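Local coordinates for DnaB intein (PDB 1MI8), which probably splices itself out of a replicative DNA helicase precursor, joining the flanking protein segments in a reaction that involves asparagine side-chain cyclisation, at residues L57-K62 with K84-L89; R76-D81 with I120-I125. The protein carries 4 engineered substitutions. All blocks are in the same frame, centred on the assembly; numbering follows the deposited sequence.

Contact 1 of 2, residues L57-K62 with K84-L89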
loop_
_atom_site.group_PDB
_atom_site.type_symbol
_atom_site.label_atom_id
_atom_site.label_comp_id
_atom_site.label_asym_id
_atom_site.label_seq_id
_atom_site.Cartn_x
_atom_site.Cartn_y
_atom_site.Cartn_z
ATOM N N LEU A 57 15.595 -5.542 1.223
ATOM C CA LEU A 57 14.518 -4.930 1.944
ATOM C C LEU A 57 13.239 -5.673 1.543
ATOM O O LEU A 57 12.954 -5.903 0.341
ATOM C CB LEU A 57 14.448 -3.482 1.546
ATOM C CG LEU A 57 13.355 -2.701 2.210
ATOM C CD1 LEU A 57 13.446 -2.832 3.728
ATOM C CD2 LEU A 57 13.507 -1.260 1.759
ATOM N N VAL A 58 12.433 -5.979 2.542
ATOM C CA VAL A 58 11.236 -6.732 2.304
ATOM C C VAL A 58 9.974 -5.977 2.762
ATOM O O VAL A 58 10.049 -5.116 3.650
ATOM C CB VAL A 58 11.533 -8.095 2.964
ATOM C CG1 VAL A 58 10.794 -8.327 4.237
ATOM C CG2 VAL A 58 11.455 -9.135 1.925
ATOM N N TYR A 59 8.832 -6.337 2.195
ATOM C CA TYR A 59 7.564 -5.665 2.461
ATOM C C TYR A 59 6.472 -6.668 2.725
ATOM O O TYR A 59 6.366 -7.647 2.000
ATOM C CB TYR A 59 7.120 -4.871 1.228
ATOM C CG TYR A 59 8.118 -3.868 0.717
ATOM C CD1 TYR A 59 9.264 -4.261 0.035
ATOM C CD2 TYR A 59 7.912 -2.522 0.951
ATOM C CE1 TYR A 59 10.219 -3.280 -0.415
ATOM C CE2 TYR A 59 8.816 -1.554 0.537
ATOM C CZ TYR A 59 9.968 -1.924 -0.144
ATOM O OH TYR A 59 10.804 -0.912 -0.515
ATOM N N ILE A 60 5.643 -6.408 3.735
ATOM C CA ILE A 60 4.510 -7.280 4.063
ATOM C C ILE A 60 3.301 -6.930 3.234
ATOM O O ILE A 60 2.806 -5.791 3.298
ATOM C CB ILE A 60 4.020 -7.092 5.503
ATOM C CG1 ILE A 60 5.106 -7.496 6.488
ATOM C CG2 ILE A 60 2.737 -7.857 5.696
ATOM C CD1 ILE A 60 4.767 -7.120 7.984
ATOM N N LEU A 61 2.799 -7.895 2.472
ATOM C CA LEU A 61 1.580 -7.683 1.675
ATOM C C LEU A 61 0.513 -8.523 2.396
ATOM O O LEU A 61 0.759 -9.693 2.708
ATOM C CB LEU A 61 1.790 -8.196 0.242
ATOM C CG LEU A 61 0.585 -8.431 -0.678
ATOM C CD1 LEU A 61 1.074 -8.707 -2.101
ATOM C CD2 LEU A 61 -0.215 -9.683 -0.199
ATOM N N LYS A 62 -0.644 -7.948 2.664
ATOM C CA LYS A 62 -1.700 -8.705 3.317
ATOM C C LYS A 62 -3.034 -8.567 2.569
ATOM O O LYS A 62 -3.384 -7.455 2.082
ATOM C CB LYS A 62 -1.856 -8.237 4.792
ATOM C CG LYS A 62 -2.906 -8.978 5.600
ATOM C CD LYS A 62 -2.894 -8.401 7.034
ATOM C CE LYS A 62 -4.174 -8.706 7.804
ATOM N NZ LYS A 62 -4.009 -8.216 9.240
ATOM N N LYS A 84 1.914 -7.710 -11.537
ATOM C CA LYS A 84 2.345 -6.362 -11.083
ATOM C C LYS A 84 3.345 -6.516 -9.917
ATOM O O LYS A 84 3.232 -7.435 -9.082
ATOM C CB LYS A 84 1.138 -5.527 -10.586
ATOM C CG LYS A 84 0.115 -5.055 -11.658
ATOM C CD LYS A 84 -0.826 -4.005 -11.024
ATOM C CE LYS A 84 -1.662 -3.273 -12.070
ATOM N NZ LYS A 84 -2.247 -4.292 -12.925
ATOM N N ARG A 85 4.326 -5.621 -9.871
ATOM C CA ARG A 85 5.350 -5.607 -8.837
ATOM C C ARG A 85 4.658 -5.193 -7.550
ATOM O O ARG A 85 3.691 -4.389 -7.562
ATOM C CB ARG A 85 6.432 -4.529 -9.155
ATOM C CG ARG A 85 7.382 -4.809 -10.352
ATOM C CD ARG A 85 8.095 -3.495 -10.834
ATOM N NE ARG A 85 8.790 -2.831 -9.743
ATOM C CZ ARG A 85 10.110 -2.823 -9.594
ATOM N NH1 ARG A 85 10.875 -3.439 -10.497
ATOM N NH2 ARG A 85 10.656 -2.250 -8.510
ATOM N N LEU A 86 5.150 -5.723 -6.431
ATOM C CA LEU A 86 4.599 -5.371 -5.128
ATOM C C LEU A 86 4.508 -3.799 -5.021
ATOM O O LEU A 86 3.493 -3.232 -4.537
ATOM C CB LEU A 86 5.521 -5.943 -3.996
ATOM C CG LEU A 86 4.973 -5.850 -2.562
ATOM C CD1 LEU A 86 5.610 -6.886 -1.662
ATOM C CD2 LEU A 86 5.214 -4.471 -2.050
ATOM N N ASP A 87 5.557 -3.123 -5.499
ATOM C CA ASP A 87 5.632 -1.644 -5.412
ATOM C C ASP A 87 4.754 -0.838 -6.333
ATOM O O ASP A 87 4.766 0.401 -6.277
ATOM C CB ASP A 87 7.072 -1.112 -5.519
ATOM C CG ASP A 87 7.708 -1.280 -6.911
ATOM O OD1 ASP A 87 8.935 -1.004 -6.970
ATOM O OD2 ASP A 87 7.045 -1.654 -7.923
ATOM N N GLU A 88 4.023 -1.563 -7.160
ATOM C CA GLU A 88 3.068 -1.014 -8.075
ATOM C C GLU A 88 1.610 -1.308 -7.619
ATOM O O GLU A 88 0.659 -0.778 -8.204
ATOM C CB GLU A 88 3.290 -1.650 -9.447
ATOM C CG GLU A 88 4.549 -1.155 -10.134
ATOM C CD GLU A 88 4.801 -1.924 -11.422
ATOM O OE1 GLU A 88 4.188 -3.031 -11.602
ATOM O OE2 GLU A 88 5.614 -1.435 -12.239
ATOM N N LEU A 89 1.434 -2.183 -6.623
ATOM C CA LEU A 89 0.098 -2.532 -6.153
ATOM C C LEU A 89 -0.490 -1.418 -5.328
ATOM O O LEU A 89 0.252 -0.673 -4.654
ATOM C CB LEU A 89 0.136 -3.782 -5.270
ATOM C CG LEU A 89 0.709 -5.046 -5.916
ATOM C CD1 LEU A 89 0.862 -6.190 -4.860
ATOM C CD2 LEU A 89 -0.221 -5.445 -7.052
#
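This is a largely buried apolar contact of the intein splicing domain, where Y59 and L61 of the long strand 41-63 receive L86 and L89. The second segment leaves strand 82-85, makes a single 3-10 turn at 86-88 and presents both leucines to the strand. No hydrogen bond crosses; the backbones stay well apart, with 7.8 Å between CA of L61 and CA of L86. L86 CG is anti to the backbone N (chi1 -171°), which carries both methyls out to the strand. L86 CD2 lies 3.8 Å from Y59 CB and also approaches the root of the tyrosine ring obliquely. L86 CD1 sits 3.8 Å from Y59 O. L61 and L89 meet methyl to methyl, CD1 to CD1 at 3.7 Å, their side chains crossing at about a right angle. An alanine in place of L86 would remove both methyls and would probably leave Y59 CB and L61 CB without the methyls that face them, opening a gap between turn and strand.

The turn is braced on its polar side. R85 grips D87 side-on: NE reaches OD2 of D87 at 2.8 Å and NH2 reaches OD1 at 2.6 Å. Both carboxylate oxygens lie in the guanidinium plane, but the carboxylate is itself tilted: the nitrogens meet its syn side 24° and 29° out of its plane. R85 N bonds to E88 OE1 at 3.1 Å, from above the carboxylate plane. The backbone adds bonds from E88 N to R85 O and from L89 N to L86 O.

L86 also packs on I128 and A71, and L61 on F77. Y59 stands at the margin and touches L91 of the second subunit. The contact packs the 3-10 turn after strand 82-85 on strand 41-63, within the all-beta HINT fold of intein splicing domains.

Contact 2 of 2, residues R76-D81 with I120-I125. Engineered in segment 120-125: S121 (natural residue Tyr).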
loop_
_atom_site.group_PDB
_atom_site.type_symbol
_atom_site.label_atom_id
_atom_site.label_comp_id
_atom_site.label_asym_id
_atom_site.label_seq_id
_atom_site.Cartn_x
_atom_site.Cartn_y
_atom_site.Cartn_z
ATOM N N ARG A 76 6.657 -9.944 -8.277
ATOM C CA ARG A 76 5.325 -9.857 -8.895
ATOM C C ARG A 76 4.210 -10.817 -8.410
ATOM O O ARG A 76 4.449 -11.996 -8.086
ATOM C CB ARG A 76 5.489 -10.024 -10.381
ATOM C CG ARG A 76 6.378 -8.962 -10.971
ATOM C CD ARG A 76 6.683 -9.292 -12.433
ATOM N NE ARG A 76 6.952 -8.072 -13.165
ATOM C CZ ARG A 76 8.065 -7.346 -13.059
ATOM N NH1 ARG A 76 9.047 -7.718 -12.240
ATOM N NH2 ARG A 76 8.187 -6.246 -13.786
ATOM N N PHE A 77 3.001 -10.259 -8.343
ATOM C CA PHE A 77 1.784 -10.949 -7.931
ATOM C C PHE A 77 0.757 -10.845 -9.057
ATOM O O PHE A 77 0.811 -9.915 -9.891
ATOM C CB PHE A 77 1.209 -10.315 -6.661
ATOM C CG PHE A 77 2.121 -10.420 -5.495
ATOM C CD1 PHE A 77 3.237 -9.576 -5.388
ATOM C CD2 PHE A 77 1.924 -11.437 -4.543
ATOM C CE1 PHE A 77 4.162 -9.747 -4.339
ATOM C CE2 PHE A 77 2.839 -11.620 -3.495
ATOM C CZ PHE A 77 3.959 -10.779 -3.394
ATOM N N LEU A 78 -0.183 -11.783 -9.076
ATOM C CA LEU A 78 -1.090 -11.810 -10.180
ATOM C C LEU A 78 -2.332 -11.042 -9.903
ATOM O O LEU A 78 -3.121 -11.379 -9.008
ATOM C CB LEU A 78 -1.382 -13.239 -10.608
ATOM C CG LEU A 78 -2.326 -13.361 -11.811
ATOM C CD1 LEU A 78 -1.721 -12.718 -13.127
ATOM C CD2 LEU A 78 -2.597 -14.821 -12.010
ATOM N N THR A 79 -2.463 -9.979 -10.707
ATOM C CA THR A 79 -3.573 -9.029 -10.637
ATOM C C THR A 79 -4.648 -9.357 -11.698
ATOM O O THR A 79 -4.379 -10.112 -12.635
ATOM C CB THR A 79 -2.957 -7.603 -10.858
ATOM O OG1 THR A 79 -2.571 -7.047 -9.588
ATOM C CG2 THR A 79 -3.785 -6.755 -11.584
ATOM N N ILE A 80 -5.863 -8.814 -11.528
ATOM C CA ILE A 80 -6.917 -9.012 -12.498
ATOM C C ILE A 80 -6.377 -8.506 -13.826
ATOM O O ILE A 80 -6.709 -9.053 -14.861
ATOM C CB ILE A 80 -8.213 -8.233 -12.143
ATOM C CG1 ILE A 80 -8.889 -8.876 -10.901
ATOM C CG2 ILE A 80 -9.197 -8.358 -13.283
ATOM C CD1 ILE A 80 -9.953 -7.998 -10.188
ATOM N N ASP A 81 -5.553 -7.462 -13.853
ATOM C CA ASP A 81 -5.078 -7.191 -15.197
ATOM C C ASP A 81 -3.601 -7.499 -15.423
ATOM O O ASP A 81 -2.873 -6.778 -16.081
ATOM C CB ASP A 81 -5.569 -5.805 -15.755
ATOM C CG ASP A 81 -5.003 -4.602 -15.046
ATOM O OD1 ASP A 81 -3.787 -4.395 -15.182
ATOM O OD2 ASP A 81 -5.786 -3.847 -14.386
ATOM N N ILE A 120 -9.281 -19.992 -8.711
ATOM C CA ILE A 120 -8.707 -18.993 -7.815
ATOM C C ILE A 120 -9.685 -17.940 -7.280
ATOM O O ILE A 120 -10.778 -17.728 -7.829
ATOM C CB ILE A 120 -7.501 -18.275 -8.488
ATOM C CG1 ILE A 120 -7.978 -17.506 -9.706
ATOM C CG2 ILE A 120 -6.402 -19.314 -8.943
ATOM C CD1 ILE A 120 -6.872 -16.749 -10.365
ATOM N N SER A 121 -9.298 -17.345 -6.161
ATOM C CA SER A 121 -10.064 -16.300 -5.495
ATOM C C SER A 121 -9.269 -15.018 -5.765
ATOM O O SER A 121 -8.018 -15.043 -5.691
ATOM C CB SER A 121 -10.116 -16.568 -3.994
ATOM O OG SER A 121 -11.422 -16.321 -3.469
ATOM N N TRP A 122 -9.958 -13.934 -6.110
ATOM C CA TRP A 122 -9.286 -12.638 -6.382
ATOM C C TRP A 122 -9.575 -11.788 -5.177
ATOM O O TRP A 122 -10.646 -11.202 -5.063
ATOM C CB TRP A 122 -9.856 -12.022 -7.644
ATOM C CG TRP A 122 -9.528 -12.803 -8.858
ATOM C CD1 TRP A 122 -10.338 -13.688 -9.526
ATOM C CD2 TRP A 122 -8.319 -12.727 -9.608
ATOM N NE1 TRP A 122 -9.709 -14.143 -10.642
ATOM C CE2 TRP A 122 -8.469 -13.563 -10.722
ATOM C CE3 TRP A 122 -7.108 -12.022 -9.438
ATOM C CZ2 TRP A 122 -7.460 -13.713 -11.685
ATOM C CZ3 TRP A 122 -6.108 -12.181 -10.394
ATOM C CH2 TRP A 122 -6.289 -13.007 -11.496
ATOM N N ASP A 123 -8.624 -11.769 -4.244
ATOM C CA ASP A 123 -8.807 -11.101 -2.940
ATOM C C ASP A 123 -8.204 -9.704 -2.902
ATOM O O ASP A 123 -7.144 -9.467 -3.501
ATOM C CB ASP A 123 -8.164 -11.988 -1.849
ATOM C CG ASP A 123 -8.748 -11.763 -0.460
ATOM O OD1 ASP A 123 -9.836 -11.224 -0.381
ATOM O OD2 ASP A 123 -8.112 -12.144 0.546
ATOM N N SER A 124 -8.882 -8.792 -2.197
ATOM C CA SER A 124 -8.431 -7.410 -2.073
ATOM C C SER A 124 -7.206 -7.294 -1.218
ATOM O O SER A 124 -7.026 -8.033 -0.281
ATOM C CB SER A 124 -9.495 -6.524 -1.416
ATOM O OG SER A 124 -10.607 -6.347 -2.261
ATOM N N ILE A 125 -6.349 -6.362 -1.566
ATOM C CA ILE A 125 -5.181 -6.073 -0.785
ATOM C C ILE A 125 -5.659 -5.173 0.326
ATOM O O ILE A 125 -6.402 -4.233 0.076
ATOM C CB ILE A 125 -4.123 -5.309 -1.605
ATOM C CG1 ILE A 125 -3.678 -6.182 -2.794
ATOM C CG2 ILE A 125 -2.899 -5.022 -0.717
ATOM C CD1 ILE A 125 -3.054 -5.402 -3.887
#
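The backbones of R76-D81 and I120-I125 do not pair: CA of I80 and CA of W122 are 7.5 Å apart, and no hydrogen bond joins the segments. Strand 76-79 ends at T79, and the chain turns through I80 and D81 toward strand 82-85. W122, on strand 120-140, bridges the space with its indole. Its CG is anti to the carbonyl carbon (chi1 -67°), and the six-membered ring extends to the end of the other strand. At the ring edge, W122 CZ3 comes within 3.4 Å of L78 O, near the ring plane. CZ3 is equally close, 3.4 Å, to the carbonyl carbon C of T79, which it meets obliquely. W122 CH2 touches L78 CG at 4.0 Å. I80 lays CG1 over one face, 3.9 Å from W122 CE3. I120 places CD1 over the opposite face. Both are offset toward the rim, and the indole is held between two isoleucines.

W122 and I120 also pack on A96 of strand 94-98, and L78 pairs with A96 through the backbone. The indole adds side-chain packing to this L78-A96 backbone link between hairpin and main sheet, in the all-beta HINT fold of intein splicing domains.

How the contacts relate
Contacts 1 and 2 lie with centres about 12 Å apart and share the hairpin of strands 76-79 and 82-85. Contact 1 uses the turn that follows strand 82-85; contact 2 uses the end of strand 76-79 and the turn after it. They meet the neighbouring strands 41-63 and 120-140 of the main sheet. The hairpin joins them directly: F77 N lies 2.9 Å from K84 O, a probable hydrogen bond. L61 CD1 of contact 1 packs on F77 CE2 of the 76-81 segment at 3.7 Å. R76 pairs through its backbone with H155, near the C-terminal end. H155 is probably the histidine that assists asparagine cyclisation in inteins, so the hairpin borders the likely splicing centre.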